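Local structure of alpha-toxin (Clostridium novyi, 2VK9) at residues A[289-294]-A[355-360]; A[297-302]-A[338-343]; A[313-318]-A[326-331]; A[319-324]-A[347-352]. The protein is a large clostridial cytotoxin whose catalytic domain belongs to the glycosyltransferase family of TcdA and TcdB, in the GT-A clan. One frame throughout, in Å; residues are numbered along the deposited sequence.

Contact 1 (A[289-294]-A[355-360])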
loop_
_atom_site.group_PDB
_atom_site.type_symbol
_atom_site.label_atom_id
_atom_site.label_comp_id
_atom_site.label_asym_id
_atom_site.label_seq_id
_atom_site.Cartn_x
_atom_site.Cartn_y
_atom_site.Cartn_z
ATOM N N PRO A 289 -0.144 -18.793 0.595
ATOM C CA PRO A 289 -1.194 -19.211 1.516
ATOM C C PRO A 289 -0.681 -19.437 2.932
ATOM O O PRO A 289 0.480 -19.790 3.115
ATOM C CB PRO A 289 -1.710 -20.522 0.914
ATOM C CG PRO A 289 -0.836 -20.829 -0.236
ATOM C CD PRO A 289 -0.162 -19.577 -0.647
ATOM N N GLY A 290 -1.551 -19.216 3.914
ATOM C CA GLY A 290 -1.186 -19.322 5.323
ATOM C C GLY A 290 -0.731 -20.703 5.747
ATOM O O GLY A 290 -1.355 -21.704 5.396
ATOM N N VAL A 291 0.371 -20.754 6.491
ATOM C CA VAL A 291 0.894 -22.014 7.021
ATOM C C VAL A 291 0.523 -22.182 8.489
ATOM O O VAL A 291 0.527 -21.220 9.264
ATOM C CB VAL A 291 2.434 -22.166 6.843
ATOM C CG1 VAL A 291 2.850 -21.957 5.387
ATOM C CG2 VAL A 291 3.174 -21.204 7.727
ATOM N N ASN A 292 0.208 -23.417 8.855
ATOM C CA ASN A 292 -0.150 -23.764 10.219
ATOM C C ASN A 292 1.077 -23.862 11.141
ATOM O O ASN A 292 1.476 -24.961 11.533
ATOM C CB ASN A 292 -0.896 -25.093 10.195
ATOM C CG ASN A 292 -1.834 -25.252 11.353
ATOM O OD1 ASN A 292 -1.534 -24.844 12.478
ATOM N ND2 ASN A 292 -2.986 -25.857 11.091
ATOM N N LEU A 293 1.667 -22.719 11.490
ATOM C CA LEU A 293 2.890 -22.691 12.298
ATOM C C LEU A 293 2.743 -23.243 13.723
ATOM O O LEU A 293 3.728 -23.703 14.310
ATOM C CB LEU A 293 3.483 -21.281 12.344
ATOM C CG LEU A 293 4.206 -20.780 11.087
ATOM C CD1 LEU A 293 4.628 -19.326 11.243
ATOM C CD2 LEU A 293 5.400 -21.661 10.700
ATOM N N SER A 294 1.525 -23.201 14.269
ATOM C CA SER A 294 1.250 -23.765 15.593
ATOM C C SER A 294 1.785 -25.185 15.757
ATOM O O SER A 294 2.442 -25.492 16.752
ATOM C CB SER A 294 -0.247 -23.746 15.894
ATOM O OG SER A 294 -0.611 -22.507 16.468
ATOM N N ASP A 355 -3.472 -30.072 6.498
ATOM C CA ASP A 355 -3.316 -29.778 7.895
ATOM C C ASP A 355 -2.208 -28.725 8.043
ATOM O O ASP A 355 -2.173 -27.970 9.021
ATOM C CB ASP A 355 -2.971 -31.077 8.617
ATOM C CG ASP A 355 -3.119 -30.980 10.122
ATOM O OD1 ASP A 355 -3.329 -29.856 10.645
ATOM O OD2 ASP A 355 -3.013 -32.042 10.789
ATOM N N LEU A 356 -1.325 -28.662 7.047
ATOM C CA LEU A 356 -0.153 -27.788 7.086
ATOM C C LEU A 356 -0.391 -26.429 6.447
ATOM O O LEU A 356 0.001 -25.402 6.999
ATOM C CB LEU A 356 1.022 -28.472 6.392
ATOM C CG LEU A 356 1.648 -29.664 7.112
ATOM C CD1 LEU A 356 2.318 -30.584 6.112
ATOM C CD2 LEU A 356 2.634 -29.179 8.152
ATOM N N ILE A 357 -1.015 -26.438 5.271
ATOM C CA ILE A 357 -1.330 -25.217 4.539
ATOM C C ILE A 357 -2.817 -24.929 4.684
ATOM O O ILE A 357 -3.649 -25.807 4.467
ATOM C CB ILE A 357 -0.978 -25.330 3.026
ATOM C CG1 ILE A 357 0.465 -25.809 2.803
ATOM C CG2 ILE A 357 -1.237 -24.012 2.303
ATOM C CD1 ILE A 357 1.538 -24.922 3.403
ATOM N N LEU A 358 -3.139 -23.694 5.049
ATOM C CA LEU A 358 -4.518 -23.293 5.293
ATOM C C LEU A 358 -5.180 -22.690 4.034
ATOM O O LEU A 358 -4.547 -21.911 3.311
ATOM C CB LEU A 358 -4.574 -22.322 6.481
ATOM C CG LEU A 358 -4.615 -22.934 7.895
ATOM C CD1 LEU A 358 -3.439 -23.840 8.201
ATOM C CD2 LEU A 358 -4.703 -21.862 8.965
ATOM N N PRO A 359 -6.440 -23.087 3.743
ATOM C CA PRO A 359 -7.207 -22.442 2.679
ATOM C C PRO A 359 -7.801 -21.133 3.169
ATOM O O PRO A 359 -7.969 -20.958 4.370
ATOM C CB PRO A 359 -8.324 -23.448 2.407
ATOM C CG PRO A 359 -8.534 -24.126 3.697
ATOM C CD PRO A 359 -7.193 -24.186 4.375
ATOM N N LEU A 360 -8.124 -20.222 2.256
ATOM C CA LEU A 360 -8.728 -18.944 2.652
ATOM C C LEU A 360 -10.100 -19.134 3.290
ATOM O O LEU A 360 -10.429 -18.467 4.270
ATOM C CB LEU A 360 -8.832 -17.988 1.466
ATOM C CG LEU A 360 -7.575 -17.253 1.032
ATOM C CD1 LEU A 360 -7.784 -16.619 -0.328
ATOM C CD2 LEU A 360 -7.216 -16.216 2.058
#
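Asn292 points its side chain at segment 355-360, against Asp355, Leu356 and Leu358. Its CB lies 3.5 Å from Leu358 CD1, with the carbonyl oxygens of Asp355 and Leu356 on its flank. CG lies 3.6 Å from Asp355 O. At the tip, ND2 also neighbours Leu358 CD1 and gives a weak, bent hydrogen bond to Asp355 O (3.1 Å, 127° at the hydrogen). CG stands anti to the backbone N (chi1 -154°), which turns the amide toward the end of helix 353-356. The backbones beneath form an isolated antiparallel bridge: Val291 and Ile357 are its non-hydrogen-bonded pair, flanked by Leu358 N to Gly290 O and by Asn292 N to Leu356 O, both 2.7 Å and both nearly straight at 172°. Asn292 is also the centre of an inverse gamma turn, where the chain leaves the bridge. On the other flank Ile357 uses both branches: CD1 meets Val291 CG1 at 3.8 Å and CG2 meets Pro289 CB at the same distance. Phe123 of helix 111-123 and Ile318 of helix 307-321 pack on Ile357 as well, while Val291 lies against Phe315 and Phe514.

Contact 2 (A[297-302]-A[338-343])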
loop_
_atom_site.group_PDB
_atom_site.type_symbol
_atom_site.label_atom_id
_atom_site.label_comp_id
_atom_site.label_asym_id
_atom_site.label_seq_id
_atom_site.Cartn_x
_atom_site.Cartn_y
_atom_site.Cartn_z
ATOM N N ASN A 297 5.161 -26.026 17.331
ATOM C CA ASN A 297 5.429 -25.397 18.628
ATOM C C ASN A 297 6.253 -26.250 19.583
ATOM O O ASN A 297 6.978 -25.716 20.421
ATOM C CB ASN A 297 4.133 -24.936 19.297
ATOM C CG ASN A 297 3.706 -23.556 18.831
ATOM O OD1 ASN A 297 4.317 -22.970 17.932
ATOM N ND2 ASN A 297 2.658 -23.025 19.444
ATOM N N ASP A 298 6.143 -27.569 19.440
ATOM C CA ASP A 298 6.954 -28.509 20.213
ATOM C C ASP A 298 8.312 -28.751 19.565
ATOM O O ASP A 298 8.920 -29.808 19.760
ATOM C CB ASP A 298 6.213 -29.832 20.401
ATOM C CG ASP A 298 4.818 -29.638 20.961
ATOM O OD1 ASP A 298 4.617 -28.678 21.751
ATOM O OD2 ASP A 298 3.924 -30.440 20.601
ATOM N N ILE A 299 8.767 -27.780 18.774
ATOM C CA ILE A 299 10.134 -27.763 18.247
ATOM C C ILE A 299 10.744 -26.394 18.557
ATOM O O ILE A 299 10.309 -25.368 18.019
ATOM C CB ILE A 299 10.209 -28.101 16.733
ATOM C CG1 ILE A 299 9.681 -29.520 16.479
ATOM C CG2 ILE A 299 11.646 -27.988 16.245
ATOM C CD1 ILE A 299 9.201 -29.792 15.053
ATOM N N SER A 300 11.733 -26.397 19.449
ATOM C CA SER A 300 12.341 -25.167 19.950
ATOM C C SER A 300 13.308 -24.551 18.939
ATOM O O SER A 300 14.225 -25.206 18.447
ATOM C CB SER A 300 13.022 -25.408 21.306
ATOM O OG SER A 300 13.628 -26.696 21.367
ATOM N N LYS A 301 13.077 -23.284 18.634
ATOM C CA LYS A 301 13.904 -22.528 17.707
ATOM C C LYS A 301 15.309 -22.298 18.290
ATOM O O LYS A 301 15.434 -21.854 19.436
ATOM C CB LYS A 301 13.188 -21.208 17.389
ATOM C CG LYS A 301 14.059 -20.020 17.039
ATOM C CD LYS A 301 13.334 -18.741 17.443
ATOM C CE LYS A 301 14.142 -17.508 17.123
ATOM N NZ LYS A 301 15.473 -17.540 17.774
ATOM N N PRO A 302 16.366 -22.621 17.510
ATOM C CA PRO A 302 17.781 -22.420 17.890
ATOM C C PRO A 302 18.072 -21.025 18.454
ATOM O O PRO A 302 17.550 -20.027 17.932
ATOM C CB PRO A 302 18.534 -22.613 16.569
ATOM C CG PRO A 302 17.675 -23.552 15.796
ATOM C CD PRO A 302 16.240 -23.245 16.177
ATOM N N SER A 338 21.736 -30.214 11.813
ATOM C CA SER A 338 21.175 -31.432 11.206
ATOM C C SER A 338 20.067 -32.113 12.010
ATOM O O SER A 338 19.107 -32.630 11.429
ATOM C CB SER A 338 22.282 -32.461 10.929
ATOM O OG SER A 338 23.206 -31.994 9.963
ATOM N N GLU A 339 20.219 -32.130 13.334
ATOM C CA GLU A 339 19.309 -32.866 14.219
ATOM C C GLU A 339 17.908 -32.274 14.211
ATOM O O GLU A 339 16.915 -33.012 14.184
ATOM C CB GLU A 339 19.849 -32.892 15.648
ATOM C CG GLU A 339 21.036 -33.831 15.859
ATOM C CD GLU A 339 21.715 -33.645 17.225
ATOM O OE1 GLU A 339 21.370 -32.674 17.953
ATOM O OE2 GLU A 339 22.602 -34.469 17.565
ATOM N N ILE A 340 17.852 -30.942 14.238
ATOM C CA ILE A 340 16.592 -30.191 14.243
ATOM C C ILE A 340 15.898 -30.287 12.882
ATOM O O ILE A 340 14.700 -30.568 12.817
ATOM C CB ILE A 340 16.808 -28.705 14.654
ATOM C CG1 ILE A 340 17.349 -28.617 16.090
ATOM C CG2 ILE A 340 15.507 -27.917 14.524
ATOM C CD1 ILE A 340 17.856 -27.242 16.494
ATOM N N LYS A 341 16.658 -30.072 11.808
ATOM C CA LYS A 341 16.145 -30.218 10.447
ATOM C C LYS A 341 15.409 -31.547 10.233
ATOM O O LYS A 341 14.326 -31.565 9.643
ATOM C CB LYS A 341 17.263 -30.053 9.406
ATOM C CG LYS A 341 16.858 -30.502 8.004
ATOM C CD LYS A 341 17.865 -30.111 6.941
ATOM C CE LYS A 341 17.427 -30.646 5.585
ATOM N NZ LYS A 341 18.308 -30.164 4.503
ATOM N N GLU A 342 15.991 -32.647 10.711
ATOM C CA GLU A 342 15.376 -33.974 10.565
ATOM C C GLU A 342 14.105 -34.164 11.396
ATOM O O GLU A 342 13.253 -34.992 11.059
ATOM C CB GLU A 342 16.379 -35.098 10.848
ATOM C CG GLU A 342 17.010 -35.691 9.586
ATOM C CD GLU A 342 15.973 -36.093 8.530
ATOM O OE1 GLU A 342 14.977 -36.776 8.884
ATOM O OE2 GLU A 342 16.153 -35.724 7.343
ATOM N N ARG A 343 13.986 -33.397 12.475
ATOM C CA ARG A 343 12.762 -33.382 13.262
ATOM C C ARG A 343 11.670 -32.637 12.494
ATOM O O ARG A 343 10.518 -33.084 12.440
ATOM C CB ARG A 343 13.003 -32.752 14.637
ATOM C CG ARG A 343 13.867 -33.602 15.578
ATOM C CD ARG A 343 13.877 -33.037 17.007
ATOM N NE ARG A 343 12.554 -33.110 17.634
ATOM C CZ ARG A 343 12.136 -32.318 18.618
ATOM N NH1 ARG A 343 12.928 -31.370 19.108
ATOM N NH2 ARG A 343 10.914 -32.470 19.107
#
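The guanidinium of Arg343 is the flat group of this contact, and Ile299 lies over one of its faces: CG1 stands 4.1 Å above the plane, offset toward the rim, and 4.1 Å is also its distance to Arg343 NH2. The same NH2 approaches Asp298 O obliquely at 3.4 Å. With 129° at the hydrogen this is a weak bond. Arg343 reaches that place by bending at its third torsion (chi3 66°), which brings a face of the guanidinium against Ile299 CG1; the two side chains slide past each other in opposite directions.

One turn earlier on the helix, Ile340 carries the purely apolar half. Its CD1 meets Pro302 CG at 3.8 Å, while its CG2 approaches Ile299 CG2 more loosely at 4.2 Å. In both isoleucines CG1 is anti to the carbonyl carbon (chi1 near -62°), leaving CG2 beside it, and it is these CG2 branches that face each other. Ile299 is buried, and Trp310 of helix 307-321 touches both it and Pro302 from outside the two segments. Arg343, by contrast, is exposed, so the contact runs from a buried isoleucine to the surface. The arrangement is that of an irregular chain laid across the first turns of a helix: the 297-302 loop, on its way from strand 280-283 to helix 307-321, rests on Ile340 and Arg343 of helix 338-349, in a helical part of this GT-A-clan domain.

Contact 3 (A[313-318]-A[326-331])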
loop_
_atom_site.group_PDB
_atom_site.type_symbol
_atom_site.label_atom_id
_atom_site.label_comp_id
_atom_site.label_asym_id
_atom_site.label_seq_id
_atom_site.Cartn_x
_atom_site.Cartn_y
_atom_site.Cartn_z
ATOM N N ALA A 313 12.194 -21.209 7.235
ATOM C CA ALA A 313 12.751 -22.563 7.180
ATOM C C ALA A 313 11.707 -23.673 7.331
ATOM O O ALA A 313 11.762 -24.672 6.611
ATOM C CB ALA A 313 13.835 -22.713 8.226
ATOM N N ILE A 314 10.771 -23.492 8.267
ATOM C CA ILE A 314 9.616 -24.388 8.414
ATOM C C ILE A 314 8.960 -24.604 7.051
ATOM O O ILE A 314 8.747 -25.741 6.632
ATOM C CB ILE A 314 8.527 -23.823 9.396
ATOM C CG1 ILE A 314 9.110 -23.476 10.778
ATOM C CG2 ILE A 314 7.315 -24.766 9.500
ATOM C CD1 ILE A 314 9.376 -24.662 11.695
ATOM N N PHE A 315 8.651 -23.511 6.353
ATOM C CA PHE A 315 7.957 -23.627 5.073
ATOM C C PHE A 315 8.771 -24.292 3.967
ATOM O O PHE A 315 8.204 -25.034 3.155
ATOM C CB PHE A 315 7.407 -22.298 4.577
ATOM C CG PHE A 315 6.722 -22.416 3.260
ATOM C CD1 PHE A 315 5.541 -23.138 3.146
ATOM C CD2 PHE A 315 7.283 -21.859 2.121
ATOM C CE1 PHE A 315 4.919 -23.282 1.924
ATOM C CE2 PHE A 315 6.663 -22.004 0.887
ATOM C CZ PHE A 315 5.479 -22.714 0.790
ATOM N N GLU A 316 10.077 -24.027 3.925
ATOM C CA GLU A 316 10.971 -24.718 2.986
ATOM C C GLU A 316 10.844 -26.240 3.119
ATOM O O GLU A 316 10.909 -26.974 2.124
ATOM C CB GLU A 316 12.423 -24.306 3.210
ATOM C CG GLU A 316 12.681 -22.821 3.056
ATOM C CD GLU A 316 14.114 -22.430 3.369
ATOM O OE1 GLU A 316 14.829 -23.188 4.059
ATOM O OE2 GLU A 316 14.526 -21.342 2.926
ATOM N N ALA A 317 10.647 -26.696 4.355
ATOM C CA ALA A 317 10.456 -28.107 4.652
ATOM C C ALA A 317 9.148 -28.613 4.085
ATOM O O ALA A 317 9.113 -29.665 3.452
ATOM C CB ALA A 317 10.500 -28.339 6.146
ATOM N N ILE A 318 8.070 -27.869 4.313
ATOM C CA ILE A 318 6.784 -28.231 3.744
ATOM C C ILE A 318 6.893 -28.229 2.236
ATOM O O ILE A 318 6.582 -29.230 1.600
ATOM C CB ILE A 318 5.651 -27.287 4.183
ATOM C CG1 ILE A 318 5.467 -27.357 5.703
ATOM C CG2 ILE A 318 4.356 -27.662 3.464
ATOM C CD1 ILE A 318 4.637 -26.250 6.288
ATOM N N ASN A 326 8.975 -26.508 -7.322
ATOM C CA ASN A 326 10.201 -27.077 -7.859
ATOM C C ASN A 326 11.460 -26.267 -7.592
ATOM O O ASN A 326 12.573 -26.780 -7.706
ATOM C CB ASN A 326 10.049 -27.338 -9.348
ATOM C CG ASN A 326 9.523 -28.718 -9.630
ATOM O OD1 ASN A 326 9.848 -29.677 -8.914
ATOM N ND2 ASN A 326 8.711 -28.840 -10.682
ATOM N N ASN A 327 11.286 -25.006 -7.223
ATOM C CA ASN A 327 12.409 -24.100 -7.135
ATOM C C ASN A 327 12.338 -23.313 -5.843
ATOM O O ASN A 327 12.249 -22.088 -5.847
ATOM C CB ASN A 327 12.416 -23.178 -8.362
ATOM C CG ASN A 327 13.729 -22.429 -8.540
ATOM O OD1 ASN A 327 14.733 -22.740 -7.895
ATOM N ND2 ASN A 327 13.723 -21.430 -9.422
ATOM N N TYR A 328 12.358 -24.033 -4.728
ATOM C CA TYR A 328 12.363 -23.392 -3.425
ATOM C C TYR A 328 13.414 -24.053 -2.543
ATOM O O TYR A 328 13.092 -24.938 -1.743
ATOM C CB TYR A 328 10.970 -23.461 -2.800
ATOM C CG TYR A 328 10.659 -22.331 -1.847
ATOM C CD1 TYR A 328 10.734 -22.521 -0.470
ATOM C CD2 TYR A 328 10.284 -21.076 -2.319
ATOM C CE1 TYR A 328 10.444 -21.492 0.415
ATOM C CE2 TYR A 328 9.995 -20.041 -1.446
ATOM C CZ TYR A 328 10.076 -20.258 -0.080
ATOM O OH TYR A 328 9.790 -19.248 0.802
ATOM N N PRO A 329 14.689 -23.637 -2.711
ATOM C CA PRO A 329 15.840 -24.200 -1.985
ATOM C C PRO A 329 15.789 -23.992 -0.465
ATOM O O PRO A 329 15.086 -23.097 0.012
ATOM C CB PRO A 329 17.034 -23.453 -2.587
ATOM C CG PRO A 329 16.468 -22.229 -3.190
ATOM C CD PRO A 329 15.106 -22.585 -3.657
ATOM N N TYR A 330 16.525 -24.817 0.281
ATOM C CA TYR A 330 16.636 -24.674 1.739
ATOM C C TYR A 330 17.576 -23.528 2.124
ATOM O O TYR A 330 18.556 -23.738 2.837
ATOM C CB TYR A 330 17.140 -25.971 2.367
ATOM C CG TYR A 330 16.097 -27.043 2.536
ATOM C CD1 TYR A 330 16.014 -28.105 1.646
ATOM C CD2 TYR A 330 15.201 -27.009 3.606
ATOM C CE1 TYR A 330 15.058 -29.106 1.811
ATOM C CE2 TYR A 330 14.243 -28.000 3.781
ATOM C CZ TYR A 330 14.174 -29.043 2.879
ATOM O OH TYR A 330 13.224 -30.024 3.045
ATOM N N LYS A 331 17.278 -22.322 1.651
ATOM C CA LYS A 331 18.127 -21.157 1.895
ATOM C C LYS A 331 18.213 -20.774 3.386
ATOM O O LYS A 331 19.250 -20.307 3.856
ATOM C CB LYS A 331 17.678 -19.965 1.023
ATOM C CG LYS A 331 18.213 -18.603 1.467
ATOM C CD LYS A 331 18.235 -17.571 0.351
ATOM C CE LYS A 331 18.753 -16.222 0.883
ATOM N NZ LYS A 331 19.191 -15.272 -0.190
#
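Glu316 OE2 is held by two hydrogen bonds from outside the segments, from Tyr332 N and from His518 NE2, while across the contact it comes within 3.2 Å of Lys331 N at too poor an angle to count as a third. The buried charge is probably stabilised by Tyr332 N and His518 NE2. With OE2 near Lys331 N and OE1 3.3 Å from Tyr330 CA, the carboxylate sits against an inverse gamma turn centred on Tyr330, whose weak closing bond runs from Lys331 N to Pro329 O (2.8 Å). The turn belongs to the loop that doubles back along helix 307-321 before helix 338-349 begins. Glu316 reaches it with an extended chain, CG anti to the carbonyl carbon (chi1 -59°).

Tyr328 packs on Phe315 and on the stem of Glu316. Phe315 points an edge at its face in an offset edge-to-face pair, centroids 5.4 Å apart and planes at 75°. The methylene CG of Glu316 meets Tyr328 CE1 at 3.7 Å, and the carboxylate plane stands 80° from that ring. The tyrosine hydroxyl is bonded to His518 N, and its ring stacks with the His518 imidazole, so one histidine serves both polar ends. Tyr330 lies alongside the backbone instead, with its OH 3.7 Å from Ala317 CA and its CE2 4.4 Å from Ala317 CB.

Contact 4 (A[319-324]-A[347-352])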
loop_
_atom_site.group_PDB
_atom_site.type_symbol
_atom_site.label_atom_id
_atom_site.label_comp_id
_atom_site.label_asym_id
_atom_site.label_seq_id
_atom_site.Cartn_x
_atom_site.Cartn_y
_atom_site.Cartn_z
ATOM N N ALA A 319 7.365 -27.114 1.673
ATOM C CA ALA A 319 7.446 -26.952 0.220
ATOM C C ALA A 319 8.144 -28.143 -0.404
ATOM O O ALA A 319 7.641 -28.724 -1.366
ATOM C CB ALA A 319 8.151 -25.657 -0.152
ATOM N N ASN A 320 9.281 -28.520 0.182
ATOM C CA ASN A 320 10.124 -29.597 -0.347
ATOM C C ASN A 320 9.611 -31.019 -0.110
ATOM O O ASN A 320 9.395 -31.762 -1.069
ATOM C CB ASN A 320 11.559 -29.440 0.151
ATOM C CG ASN A 320 12.321 -28.381 -0.620
ATOM O OD1 ASN A 320 12.715 -28.609 -1.761
ATOM N ND2 ASN A 320 12.526 -27.216 -0.007
ATOM N N GLU A 321 9.412 -31.401 1.147
ATOM C CA GLU A 321 8.924 -32.746 1.445
ATOM C C GLU A 321 7.583 -33.049 0.793
ATOM O O GLU A 321 7.380 -34.141 0.264
ATOM C CB GLU A 321 8.841 -32.984 2.959
ATOM C CG GLU A 321 10.207 -33.172 3.637
ATOM C CD GLU A 321 11.061 -34.244 2.962
ATOM O OE1 GLU A 321 10.689 -35.440 3.057
ATOM O OE2 GLU A 321 12.092 -33.885 2.335
ATOM N N LYS A 322 6.682 -32.069 0.824
ATOM C CA LYS A 322 5.339 -32.211 0.270
ATOM C C LYS A 322 5.295 -31.875 -1.217
ATOM O O LYS A 322 4.223 -31.906 -1.838
ATOM C CB LYS A 322 4.346 -31.358 1.056
ATOM C CG LYS A 322 4.128 -31.841 2.481
ATOM C CD LYS A 322 3.433 -33.194 2.514
ATOM C CE LYS A 322 3.199 -33.645 3.940
ATOM N NZ LYS A 322 2.236 -34.773 4.020
ATOM N N LYS A 323 6.472 -31.576 -1.772
ATOM C CA LYS A 323 6.665 -31.316 -3.201
ATOM C C LYS A 323 5.654 -30.306 -3.753
ATOM O O LYS A 323 4.892 -30.598 -4.664
ATOM C CB LYS A 323 6.694 -32.631 -4.001
ATOM C CG LYS A 323 7.965 -33.483 -3.765
ATOM C CD LYS A 323 8.001 -34.766 -4.630
ATOM C CE LYS A 323 7.091 -35.874 -4.073
ATOM N NZ LYS A 323 7.006 -37.058 -4.968
ATOM N N LEU A 324 5.673 -29.110 -3.179
ATOM C CA LEU A 324 4.750 -28.045 -3.539
ATOM C C LEU A 324 5.318 -27.056 -4.563
ATOM O O LEU A 324 4.578 -26.294 -5.167
ATOM C CB LEU A 324 4.323 -27.286 -2.283
ATOM C CG LEU A 324 3.500 -28.065 -1.266
ATOM C CD1 LEU A 324 3.003 -27.130 -0.198
ATOM C CD2 LEU A 324 2.338 -28.759 -1.954
ATOM N N PHE A 347 8.418 -34.369 10.922
ATOM C CA PHE A 347 7.155 -33.796 11.372
ATOM C C PHE A 347 6.263 -33.468 10.184
ATOM O O PHE A 347 5.057 -33.703 10.218
ATOM C CB PHE A 347 7.388 -32.539 12.204
ATOM C CG PHE A 347 6.219 -32.172 13.055
ATOM C CD1 PHE A 347 6.130 -32.643 14.368
ATOM C CD2 PHE A 347 5.187 -31.382 12.543
ATOM C CE1 PHE A 347 5.037 -32.321 15.171
ATOM C CE2 PHE A 347 4.086 -31.051 13.331
ATOM C CZ PHE A 347 4.009 -31.523 14.652
ATOM N N VAL A 348 6.874 -32.917 9.141
ATOM C CA VAL A 348 6.191 -32.620 7.892
ATOM C C VAL A 348 5.617 -33.889 7.259
ATOM O O VAL A 348 4.437 -33.928 6.923
ATOM C CB VAL A 348 7.126 -31.880 6.900
ATOM C CG1 VAL A 348 6.494 -31.773 5.517
ATOM C CG2 VAL A 348 7.470 -30.495 7.430
ATOM N N ARG A 349 6.436 -34.929 7.117
ATOM C CA ARG A 349 5.990 -36.129 6.399
ATOM C C ARG A 349 4.927 -36.953 7.138
ATOM O O ARG A 349 4.229 -37.760 6.521
ATOM C CB ARG A 349 7.165 -36.996 5.903
ATOM C CG ARG A 349 8.060 -37.588 6.976
ATOM C CD ARG A 349 9.025 -38.638 6.393
ATOM N NE ARG A 349 10.359 -38.519 6.985
ATOM C CZ ARG A 349 11.346 -37.799 6.458
ATOM N NH1 ARG A 349 11.169 -37.148 5.317
ATOM N NH2 ARG A 349 12.517 -37.732 7.069
ATOM N N ASN A 350 4.787 -36.725 8.442
ATOM C CA ASN A 350 3.774 -37.425 9.242
ATOM C C ASN A 350 2.469 -36.644 9.448
ATOM O O ASN A 350 1.549 -37.125 10.110
ATOM C CB ASN A 350 4.365 -37.864 10.587
ATOM C CG ASN A 350 5.350 -39.015 10.441
ATOM O OD1 ASN A 350 6.468 -38.962 10.960
ATOM N ND2 ASN A 350 4.938 -40.063 9.722
ATOM N N HIS A 351 2.398 -35.448 8.869
ATOM C CA HIS A 351 1.182 -34.641 8.886
ATOM C C HIS A 351 0.582 -34.514 7.494
ATOM O O HIS A 351 1.308 -34.507 6.505
ATOM C CB HIS A 351 1.465 -33.261 9.475
ATOM C CG HIS A 351 1.501 -33.243 10.973
ATOM N ND1 HIS A 351 0.593 -32.533 11.732
ATOM C CD2 HIS A 351 2.325 -33.861 11.854
ATOM C CE1 HIS A 351 0.862 -32.707 13.014
ATOM N NE2 HIS A 351 1.906 -33.510 13.115
ATOM N N ASP A 352 -0.745 -34.430 7.426
ATOM C CA ASP A 352 -1.460 -34.245 6.162
ATOM C C ASP A 352 -1.160 -32.866 5.568
ATOM O O ASP A 352 -0.875 -31.913 6.300
ATOM C CB ASP A 352 -2.973 -34.430 6.358
ATOM C CG ASP A 352 -3.727 -34.601 5.033
ATOM O OD1 ASP A 352 -4.069 -33.585 4.377
ATOM O OD2 ASP A 352 -3.984 -35.764 4.645
#
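Two helix ends meet here: Glu321 ends helix 307-321 and Lys322 follows it, and Val348 and Arg349 close helix 338-349, with CA atoms of Glu321 and Arg349 6.7 Å apart. Val348 occupies the middle. Its CG1 branch, anti to the backbone N (chi1 171°), touches Glu321 CB at 3.7 Å and Lys322 CG at 3.8 Å, so one methyl spans two neighbouring side chains.

On one side of it the charged tips of Glu321 and Arg349 join in a salt bridge, OE1 to NH1, 2.9 Å. The carboxylate oxygen comes in at the edge of the guanidinium, in its plane, yet the two flat groups are turned 80° from one another, which makes this a single-oxygen contact and not a paired one. Arg349 also has a long, weak ion pair with Glu342 through NH2.

On the other side Lys322 runs along Val348, bent at its second torsion, and delivers NZ to His351 O in a 2.7 Å hydrogen bond, nearly along the C=O axis at 163°. The receiving carbonyl belongs to the connection leading into helix 353-356. The first helix is terminated by a Schellman motif: Lys323 has positive phi, and two bonds run back into the last turn, Leu324 N to Ala319 O at 2.7 Å and Lys323 N to Asn320 O at 3.0 Å. The short link after helix 338-349 ends at Asp352, the N-cap of helix 353-356, whose OD1 binds Asn354 N. Ile353 and Leu356 of that helix lie against the lysine chain, while the salt bridge stays near the surface.

In the fold
Following the chain from strand 280-283, the first segment met is 289-294, which contact 1 pairs with 355-360, closing a loop of 60 residues that holds all the rest. Contact 2 is nested in it and joins 297-302 to the start of helix 338-349. Contact 3 lies inside contact 2 and closes the shortest loop, seven residues, where the chain returns along helix 307-321. Contact 4 crosses both: it starts within the loop of contact 3 and ends beyond contact 2. Helix 307-321 serves contacts 3 and 4, helix 338-349 serves contacts 2 and 4. Ile318 touches Leu356 and Ile357, connecting helix 307-321 to contact 1.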